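Local coordinates for protein erythrocyte binding antigen 140 (Plasmodium falciparum, PDB 4GF2) that probably binds a host cell surface receptor, glycophorin C, as an adhesin in erythrocyte invasion, this chain being its tandem Duffy binding-like domain region, at residues A[59-71]-A[142-156]. The protein carries 3 engineered substitutions. Sequence-based numbering, arbitrary orientation.
Sequences FKEIFLISVNTEA and WWEKNKANLWNHMIV
Phe59 drives the CD2/CE2 edge of its ring into one face of the Trp142 indole, a T-shaped pair with planes at 68° and CE2 of Phe59 only 3.4 Å from CZ2 of Trp142. On the indole's opposite face lies ND2 of Asn146, over the five-membered ring, while the same amide nitrogen donates to the carbonyl O of Trp142; the indole is thus held between the amide over its pyrrole ring and the Phe59 edge over its benzo ring. Phe63 lies nearly parallel to Trp142 but slid aside, so the rings barely overlap. Its CZ reaches the edge of Trp143 (3.5 Å to CZ3), and CD1 of Leu150 sits over one face of the Phe63 ring. Along the flank, Lys60 starts with CG anti to its backbone N (chi1 172°), then bends at chi2 and chi4, which brings NZ to OD1 of Asn146 at 2.8 Å, in the carbonyl plane on a lone pair. OD1 of Asn149 takes a second, weak bond from NZ.

Farther along, the helices draw together. The CA atoms of Asn68 and Met154 are 4.1 Å apart, and the extended Met154 side chain runs past Val67, CB to CB 3.7 Å. The His153 imidazole turns its CD2 edge to the carbonyl O of Leu64. ND2 of Asn68, above one face of that ring, gives an almost straight bond to the carbonyl O of His153 (3.2 Å) and another to Asn157, tying the two helices where they are close. Phe97, Phe94 and Leu90 of helix 83-101 pack against Val67, Met154 and Ala71, respectively. Helices 56-78 and 132-155 run at -39° to each other, the aromatic cluster filling the wider end and the Asn68-Met154 approach closing the other, and thereby form part of the helical core of a Duffy binding-like domain.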
ATOM      1  N   PHE A  59      -9.650  -5.414  55.693  1.00 62.97           N
ATOM      2  CA  PHE A  59     -10.000  -5.064  54.322  1.00 58.73           C
ATOM      3  C   PHE A  59      -9.629  -3.616  54.023  1.00 51.04           C
ATOM      4  O   PHE A  59      -9.129  -3.306  52.944  1.00 46.36           O
ATOM      5  CB  PHE A  59     -11.491  -5.277  54.061  1.00 62.15           C
ATOM      6  CG  PHE A  59     -11.946  -4.749  52.731  1.00 61.14           C
ATOM      7  CD1 PHE A  59     -11.744  -5.484  51.575  1.00 58.25           C
ATOM      8  CD2 PHE A  59     -12.557  -3.510  52.634  1.00 63.55           C
ATOM      9  CE1 PHE A  59     -12.150  -4.996  50.345  1.00 57.23           C
ATOM     10  CE2 PHE A  59     -12.967  -3.016  51.408  1.00 62.53           C
ATOM     11  CZ  PHE A  59     -12.762  -3.763  50.260  1.00 59.35           C
ATOM     12  N   LYS A  60      -9.883  -2.737  54.984  1.00 50.19           N
ATOM     13  CA  LYS A  60      -9.541  -1.328  54.850  1.00 49.16           C
ATOM     14  C   LYS A  60      -8.032  -1.173  54.731  1.00 50.65           C
ATOM     15  O   LYS A  60      -7.537  -0.457  53.861  1.00 50.51           O
ATOM     16  CB  LYS A  60     -10.056  -0.550  56.062  1.00 51.67           C
ATOM     17  CG  LYS A  60      -9.588   0.893  56.139  1.00 52.82           C
ATOM     18  CD  LYS A  60     -10.039   1.697  54.931  1.00 52.49           C
ATOM     19  CE  LYS A  60      -9.668   3.167  55.068  1.00 52.99           C
ATOM     20  NZ  LYS A  60     -10.413   3.848  56.169  1.00 55.31           N
ATOM     21  N   GLU A  61      -7.309  -1.860  55.609  1.00 52.55           N
ATOM     22  CA  GLU A  61      -5.855  -1.779  55.642  1.00 53.25           C
ATOM     23  C   GLU A  61      -5.245  -2.224  54.320  1.00 50.10           C
ATOM     24  O   GLU A  61      -4.291  -1.617  53.831  1.00 48.71           O
ATOM     25  CB  GLU A  61      -5.301  -2.644  56.772  1.00 60.27           C
ATOM     26  CG  GLU A  61      -3.784  -2.672  56.831  1.00 65.24           C
ATOM     27  CD  GLU A  61      -3.258  -3.805  57.681  1.00 74.65           C
ATOM     28  OE1 GLU A  61      -4.017  -4.311  58.534  1.00 79.72           O
ATOM     29  OE2 GLU A  61      -2.088  -4.195  57.490  1.00 76.33           O
ATOM     30  N   ILE A  62      -5.793  -3.291  53.747  1.00 49.73           N
ATOM     31  CA  ILE A  62      -5.288  -3.822  52.487  1.00 48.74           C
ATOM     32  C   ILE A  62      -5.633  -2.893  51.330  1.00 47.45           C
ATOM     33  O   ILE A  62      -4.884  -2.787  50.358  1.00 47.79           O
ATOM     34  CB  ILE A  62      -5.857  -5.226  52.196  1.00 49.97           C
ATOM     35  CG1 ILE A  62      -5.429  -6.210  53.289  1.00 53.68           C
ATOM     36  CG2 ILE A  62      -5.399  -5.719  50.830  1.00 47.94           C
ATOM     37  CD1 ILE A  62      -3.921  -6.351  53.449  1.00 54.80           C
ATOM     38  N   PHE A  63      -6.771  -2.219  51.434  1.00 46.81           N
ATOM     39  CA  PHE A  63      -7.177  -1.276  50.406  1.00 44.21           C
ATOM     40  C   PHE A  63      -6.221  -0.093  50.431  1.00 42.49           C
ATOM     41  O   PHE A  63      -5.805   0.409  49.385  1.00 40.84           O
ATOM     42  CB  PHE A  63      -8.610  -0.810  50.647  1.00 44.79           C
ATOM     43  CG  PHE A  63      -9.416  -0.642  49.392  1.00 45.53           C
ATOM     44  CD1 PHE A  63      -8.848  -0.116  48.245  1.00 44.44           C
ATOM     45  CD2 PHE A  63     -10.748  -1.015  49.363  1.00 48.68           C
ATOM     46  CE1 PHE A  63      -9.597   0.035  47.093  1.00 45.59           C
ATOM     47  CE2 PHE A  63     -11.500  -0.866  48.218  1.00 49.71           C
ATOM     48  CZ  PHE A  63     -10.925  -0.342  47.083  1.00 48.51           C
ATOM     49  N   LEU A  64      -5.863   0.345  51.635  1.00 43.77           N
ATOM     50  CA  LEU A  64      -4.928   1.450  51.788  1.00 43.54           C
ATOM     51  C   LEU A  64      -3.582   1.088  51.169  1.00 46.15           C
ATOM     52  O   LEU A  64      -2.938   1.916  50.520  1.00 46.54           O
ATOM     53  CB  LEU A  64      -4.755   1.808  53.264  1.00 43.07           C
ATOM     54  CG  LEU A  64      -5.922   2.568  53.898  1.00 41.86           C
ATOM     55  CD1 LEU A  64      -5.809   2.559  55.417  1.00 42.15           C
ATOM     56  CD2 LEU A  64      -5.978   3.998  53.377  1.00 42.02           C
ATOM     57  N   ILE A  65      -3.167  -0.160  51.366  1.00 49.03           N
ATOM     58  CA  ILE A  65      -1.912  -0.638  50.808  1.00 49.68           C
ATOM     59  C   ILE A  65      -1.970  -0.665  49.286  1.00 48.57           C
ATOM     60  O   ILE A  65      -1.002  -0.322  48.611  1.00 49.43           O
ATOM     61  CB  ILE A  65      -1.576  -2.044  51.321  1.00 51.42           C
ATOM     62  CG1 ILE A  65      -1.204  -1.983  52.805  1.00 52.85           C
ATOM     63  CG2 ILE A  65      -0.429  -2.646  50.515  1.00 51.26           C
ATOM     64  CD1 ILE A  65      -1.067  -3.339  53.466  1.00 55.51           C
ATOM     65  N   SER A  66      -3.110  -1.074  48.748  1.00 47.28           N
ATOM     66  CA  SER A  66      -3.265  -1.184  47.307  1.00 45.38           C
ATOM     67  C   SER A  66      -3.137   0.174  46.612  1.00 42.50           C
ATOM     68  O   SER A  66      -2.387   0.308  45.650  1.00 41.81           O
ATOM     69  CB  SER A  66      -4.607  -1.827  46.974  1.00 46.35           C
ATOM     70  OG  SER A  66      -4.656  -3.153  47.467  1.00 49.45           O
ATOM     71  N   VAL A  67      -3.860   1.181  47.093  1.00 40.82           N
ATOM     72  CA  VAL A  67      -3.838   2.489  46.440  1.00 38.66           C
ATOM     73  C   VAL A  67      -2.469   3.154  46.566  1.00 39.63           C
ATOM     74  O   VAL A  67      -1.953   3.721  45.603  1.00 38.62           O
ATOM     75  CB  VAL A  67      -4.935   3.443  46.979  1.00 36.26           C
ATOM     76  CG1 VAL A  67      -6.310   2.861  46.725  1.00 37.36           C
ATOM     77  CG2 VAL A  67      -4.734   3.741  48.465  1.00 34.99           C
ATOM     78  N   ASN A  68      -1.880   3.069  47.753  1.00 41.40           N
ATOM     79  CA  ASN A  68      -0.570   3.657  48.007  1.00 40.66           C
ATOM     80  C   ASN A  68       0.514   2.987  47.164  1.00 39.70           C
ATOM     81  O   ASN A  68       1.441   3.646  46.690  1.00 38.94           O
ATOM     82  CB  ASN A  68      -0.232   3.554  49.497  1.00 41.73           C
ATOM     83  CG  ASN A  68       1.142   4.098  49.825  1.00 42.54           C
ATOM     84  OD1 ASN A  68       2.128   3.369  49.803  1.00 43.65           O
ATOM     85  ND2 ASN A  68       1.210   5.386  50.134  1.00 41.11           N
ATOM     86  N   THR A  69       0.393   1.678  46.968  1.00 39.75           N
ATOM     87  CA  THR A  69       1.363   0.945  46.165  1.00 40.55           C
ATOM     88  C   THR A  69       1.183   1.304  44.696  1.00 41.14           C
ATOM     89  O   THR A  69       2.159   1.530  43.977  1.00 41.53           O
ATOM     90  CB  THR A  69       1.235  -0.580  46.348  1.00 40.19           C
ATOM     91  OG1 THR A  69       1.459  -0.924  47.721  1.00 42.21           O
ATOM     92  CG2 THR A  69       2.256  -1.308  45.491  1.00 39.23           C
ATOM     93  N   GLU A  70      -0.070   1.370  44.260  1.00 40.73           N
ATOM     94  CA  GLU A  70      -0.384   1.762  42.892  1.00 37.95           C
ATOM     95  C   GLU A  70       0.295   3.088  42.552  1.00 36.88           C
ATOM     96  O   GLU A  70       0.843   3.251  41.464  1.00 37.18           O
ATOM     97  CB  GLU A  70      -1.900   1.870  42.706  1.00 35.92           C
ATOM     98  CG  GLU A  70      -2.333   2.464  41.369  1.00 34.44           C
ATOM     99  CD  GLU A  70      -2.074   1.541  40.192  1.00 35.20           C
ATOM    100  OE1 GLU A  70      -1.706   0.363  40.414  1.00 38.82           O
ATOM    101  OE2 GLU A  70      -2.245   2.001  39.041  1.00 32.52           O
ATOM    102  N   ALA A  71       0.270   4.027  43.495  1.00 36.67           N
ATOM    103  CA  ALA A  71       0.914   5.328  43.308  1.00 38.46           C
ATOM    104  C   ALA A  71       2.430   5.213  43.086  1.00 40.66           C
ATOM    105  O   ALA A  71       2.959   5.761  42.117  1.00 41.52           O
ATOM    106  CB  ALA A  71       0.625   6.226  44.493  1.00 39.58           C
ATOM    107  N   TRP A 142     -19.881   2.085  51.589  1.00 51.57           N
ATOM    108  CA  TRP A 142     -18.563   1.898  52.178  1.00 49.34           C
ATOM    109  C   TRP A 142     -17.553   2.820  51.505  1.00 46.88           C
ATOM    110  O   TRP A 142     -16.765   3.492  52.169  1.00 45.08           O
ATOM    111  CB  TRP A 142     -18.119   0.441  52.050  1.00 48.61           C
ATOM    112  CG  TRP A 142     -16.807   0.167  52.711  1.00 47.30           C
ATOM    113  CD1 TRP A 142     -16.610  -0.312  53.971  1.00 49.92           C
ATOM    114  CD2 TRP A 142     -15.503   0.364  52.147  1.00 45.99           C
ATOM    115  NE1 TRP A 142     -15.266  -0.431  54.228  1.00 49.44           N
ATOM    116  CE2 TRP A 142     -14.564  -0.021  53.126  1.00 47.70           C
ATOM    117  CE3 TRP A 142     -15.039   0.831  50.915  1.00 44.92           C
ATOM    118  CZ2 TRP A 142     -13.190   0.048  52.907  1.00 47.63           C
ATOM    119  CZ3 TRP A 142     -13.676   0.899  50.700  1.00 44.93           C
ATOM    120  CH2 TRP A 142     -12.767   0.509  51.691  1.00 46.03           C
ATOM    121  N   TRP A 143     -17.581   2.861  50.179  1.00 47.25           N
ATOM    122  CA  TRP A 143     -16.689   3.745  49.451  1.00 44.89           C
ATOM    123  C   TRP A 143     -16.920   5.187  49.889  1.00 50.02           C
ATOM    124  O   TRP A 143     -15.970   5.935  50.119  1.00 50.80           O
ATOM    125  CB  TRP A 143     -16.885   3.608  47.940  1.00 41.27           C
ATOM    126  CG  TRP A 143     -15.877   4.389  47.172  1.00 38.74           C
ATOM    127  CD1 TRP A 143     -16.050   5.616  46.603  1.00 39.28           C
ATOM    128  CD2 TRP A 143     -14.525   4.009  46.907  1.00 37.69           C
ATOM    129  NE1 TRP A 143     -14.887   6.020  45.991  1.00 38.27           N
ATOM    130  CE2 TRP A 143     -13.935   5.050  46.166  1.00 36.78           C
ATOM    131  CE3 TRP A 143     -13.753   2.886  47.222  1.00 39.24           C
ATOM    132  CZ2 TRP A 143     -12.615   5.004  45.735  1.00 35.51           C
ATOM    133  CZ3 TRP A 143     -12.441   2.841  46.792  1.00 38.67           C
ATOM    134  CH2 TRP A 143     -11.885   3.893  46.057  1.00 36.53           C
ATOM    135  N   GLU A 144     -18.187   5.570  50.014  1.00 54.78           N
ATOM    136  CA  GLU A 144     -18.537   6.927  50.413  1.00 59.15           C
ATOM    137  C   GLU A 144     -17.782   7.336  51.673  1.00 55.84           C
ATOM    138  O   GLU A 144     -17.230   8.434  51.751  1.00 56.05           O
ATOM    139  CB  GLU A 144     -20.044   7.042  50.660  1.00 68.82           C
ATOM    140  CG  GLU A 144     -20.781   7.915  49.658  1.00 74.34           C
ATOM    141  CD  GLU A 144     -20.348   9.369  49.712  1.00 76.31           C
ATOM    142  OE1 GLU A 144     -20.575  10.024  50.751  1.00 79.08           O
ATOM    143  OE2 GLU A 144     -19.780   9.856  48.711  1.00 74.95           O
ATOM    144  N   LYS A 145     -17.750   6.440  52.653  1.00 52.57           N
ATOM    145  CA  LYS A 145     -17.186   6.761  53.957  1.00 50.94           C
ATOM    146  C   LYS A 145     -15.661   6.670  53.999  1.00 47.42           C
ATOM    147  O   LYS A 145     -15.023   7.284  54.852  1.00 50.17           O
ATOM    148  CB  LYS A 145     -17.802   5.853  55.023  1.00 54.96           C
ATOM    149  CG  LYS A 145     -19.249   6.215  55.338  1.00 64.20           C
ATOM    150  CD  LYS A 145     -20.101   4.998  55.649  1.00 75.54           C
ATOM    151  CE  LYS A 145     -21.562   5.394  55.832  1.00 85.23           C
ATOM    152  NZ  LYS A 145     -22.455   4.227  56.069  1.00 91.34           N
ATOM    153  N   ASN A 146     -15.077   5.923  53.069  1.00 43.46           N
ATOM    154  CA  ASN A 146     -13.646   5.655  53.111  1.00 42.30           C
ATOM    155  C   ASN A 146     -12.842   6.335  52.008  1.00 39.92           C
ATOM    156  O   ASN A 146     -11.615   6.374  52.074  1.00 40.44           O
ATOM    157  CB  ASN A 146     -13.402   4.146  53.068  1.00 44.49           C
ATOM    158  CG  ASN A 146     -13.830   3.456  54.344  1.00 50.49           C
ATOM    159  OD1 ASN A 146     -13.080   3.414  55.315  1.00 53.51           O
ATOM    160  ND2 ASN A 146     -15.044   2.919  54.351  1.00 52.20           N
ATOM    161  N   LYS A 147     -13.528   6.876  51.007  1.00 38.98           N
ATOM    162  CA  LYS A 147     -12.859   7.400  49.821  1.00 39.52           C
ATOM    163  C   LYS A 147     -11.872   8.517  50.146  1.00 42.07           C
ATOM    164  O   LYS A 147     -10.749   8.520  49.646  1.00 42.97           O
ATOM    165  CB  LYS A 147     -13.879   7.894  48.792  1.00 40.97           C
ATOM    166  CG  LYS A 147     -14.718   9.073  49.244  1.00 45.16           C
ATOM    167  CD  LYS A 147     -15.743   9.437  48.186  1.00 46.76           C
ATOM    168  CE  LYS A 147     -16.638  10.572  48.636  1.00 48.52           C
ATOM    169  NZ  LYS A 147     -17.507  11.047  47.527  1.00 47.95           N
ATOM    170  N   ALA A 148     -12.292   9.464  50.977  1.00 43.67           N
ATOM    171  CA  ALA A 148     -11.446  10.604  51.312  1.00 42.51           C
ATOM    172  C   ALA A 148     -10.118  10.129  51.886  1.00 43.26           C
ATOM    173  O   ALA A 148      -9.053  10.611  51.499  1.00 42.64           O
ATOM    174  CB  ALA A 148     -12.150  11.511  52.295  1.00 42.66           C
ATOM    175  N   ASN A 149     -10.186   9.175  52.808  1.00 45.57           N
ATOM    176  CA  ASN A 149      -8.987   8.622  53.421  1.00 48.21           C
ATOM    177  C   ASN A 149      -8.164   7.799  52.432  1.00 46.27           C
ATOM    178  O   ASN A 149      -6.933   7.838  52.456  1.00 49.55           O
ATOM    179  CB  ASN A 149      -9.359   7.781  54.643  1.00 54.68           C
ATOM    180  CG  ASN A 149      -8.165   7.073  55.248  1.00 61.78           C
ATOM    181  OD1 ASN A 149      -8.207   5.871  55.507  1.00 64.78           O
ATOM    182  ND2 ASN A 149      -7.085   7.815  55.466  1.00 64.41           N
ATOM    183  N   LEU A 150      -8.839   7.062  51.558  1.00 41.94           N
ATOM    184  CA  LEU A 150      -8.154   6.260  50.550  1.00 40.15           C
ATOM    185  C   LEU A 150      -7.384   7.145  49.567  1.00 38.92           C
ATOM    186  O   LEU A 150      -6.237   6.857  49.222  1.00 38.16           O
ATOM    187  CB  LEU A 150      -9.156   5.383  49.794  1.00 40.60           C
ATOM    188  CG  LEU A 150      -9.707   4.170  50.549  1.00 43.43           C
ATOM    189  CD1 LEU A 150     -10.856   3.538  49.785  1.00 43.99           C
ATOM    190  CD2 LEU A 150      -8.612   3.147  50.783  1.00 44.38           C
ATOM    191  N   TRP A 151      -8.016   8.220  49.114  1.00 39.35           N
ATOM    192  CA  TRP A 151      -7.369   9.140  48.187  1.00 38.28           C
ATOM    193  C   TRP A 151      -6.163   9.787  48.854  1.00 40.90           C
ATOM    194  O   TRP A 151      -5.051   9.744  48.327  1.00 42.50           O
ATOM    195  CB  TRP A 151      -8.350  10.216  47.731  1.00 36.14           C
ATOM    196  CG  TRP A 151      -7.704  11.349  46.996  1.00 35.02           C
ATOM    197  CD1 TRP A 151      -7.585  12.638  47.423  1.00 35.21           C
ATOM    198  CD2 TRP A 151      -7.090  11.296  45.704  1.00 35.05           C
ATOM    199  NE1 TRP A 151      -6.937  13.392  46.476  1.00 34.92           N
ATOM    200  CE2 TRP A 151      -6.620  12.592  45.411  1.00 34.30           C
ATOM    201  CE3 TRP A 151      -6.886  10.277  44.767  1.00 36.31           C
ATOM    202  CZ2 TRP A 151      -5.964  12.899  44.222  1.00 33.90           C
ATOM    203  CZ3 TRP A 151      -6.231  10.582  43.586  1.00 36.53           C
ATOM    204  CH2 TRP A 151      -5.778  11.881  43.324  1.00 35.26           C
ATOM    205  N   ASN A 152      -6.390  10.379  50.020  1.00 40.92           N
ATOM    206  CA  ASN A 152      -5.323  11.043  50.752  1.00 40.64           C
ATOM    207  C   ASN A 152      -4.103  10.153  50.943  1.00 41.06           C
ATOM    208  O   ASN A 152      -2.971  10.604  50.778  1.00 41.88           O
ATOM    209  CB  ASN A 152      -5.833  11.529  52.107  1.00 42.24           C
ATOM    210  CG  ASN A 152      -6.690  12.769  51.989  1.00 44.97           C
ATOM    211  OD1 ASN A 152      -6.582  13.517  51.017  1.00 46.94           O
ATOM    212  ND2 ASN A 152      -7.542  13.001  52.980  1.00 47.04           N
ATOM    213  N   HIS A 153      -4.335   8.888  51.280  1.00 40.93           N
ATOM    214  CA  HIS A 153      -3.237   7.969  51.544  1.00 40.05           C
ATOM    215  C   HIS A 153      -2.587   7.521  50.243  1.00 37.74           C
ATOM    216  O   HIS A 153      -1.388   7.224  50.198  1.00 39.05           O
ATOM    217  CB  HIS A 153      -3.728   6.758  52.333  1.00 40.61           C
ATOM    218  CG  HIS A 153      -2.650   5.771  52.644  1.00 41.91           C
ATOM    219  ND1 HIS A 153      -1.644   6.029  53.549  1.00 43.55           N
ATOM    220  CD2 HIS A 153      -2.415   4.526  52.164  1.00 41.94           C
ATOM    221  CE1 HIS A 153      -0.836   4.984  53.617  1.00 44.72           C
ATOM    222  NE2 HIS A 153      -1.283   4.059  52.788  1.00 43.80           N
ATOM    223  N   MET A 154      -3.381   7.480  49.180  1.00 34.82           N
ATOM    224  CA  MET A 154      -2.868   7.098  47.868  1.00 34.64           C
ATOM    225  C   MET A 154      -1.803   8.079  47.387  1.00 33.60           C
ATOM    226  O   MET A 154      -0.818   7.682  46.771  1.00 32.93           O
ATOM    227  CB  MET A 154      -4.002   7.034  46.839  1.00 36.18           C
ATOM    228  CG  MET A 154      -3.518   6.695  45.440  1.00 37.40           C
ATOM    229  SD  MET A 154      -4.839   6.463  44.237  1.00 33.16           S
ATOM    230  CE  MET A 154      -3.887   5.817  42.868  1.00 27.77           C
ATOM    231  N   ILE A 155      -1.996   9.361  47.668  1.00 35.08           N
ATOM    232  CA  ILE A 155      -1.088  10.373  47.142  1.00 37.00           C
ATOM    233  C   ILE A 155      -0.154  10.943  48.205  1.00 39.03           C
ATOM    234  O   ILE A 155       0.631  11.844  47.913  1.00 39.45           O
ATOM    235  CB  ILE A 155      -1.861  11.540  46.497  1.00 37.88           C
ATOM    236  CG1 ILE A 155      -2.668  12.298  47.552  1.00 39.38           C
ATOM    237  CG2 ILE A 155      -2.766  11.023  45.390  1.00 37.34           C
ATOM    238  CD1 ILE A 155      -3.330  13.545  47.025  1.00 39.75           C
ATOM    239  N   VAL A 156      -0.224  10.412  49.425  1.00 39.99           N
ATOM    240  CA  VAL A 156       0.489  11.014  50.553  1.00 41.27           C
ATOM    241  C   VAL A 156       1.993  11.165  50.305  1.00 43.00           C
ATOM    242  O   VAL A 156       2.605  12.123  50.766  1.00 45.76           O
ATOM    243  CB  VAL A 156       0.278  10.217  51.856  1.00 41.02           C
ATOM    244  CG1 VAL A 156       0.958   8.862  51.771  1.00 42.81           C
ATOM    245  CG2 VAL A 156       0.806  11.006  53.046  1.00 41.05           C
TER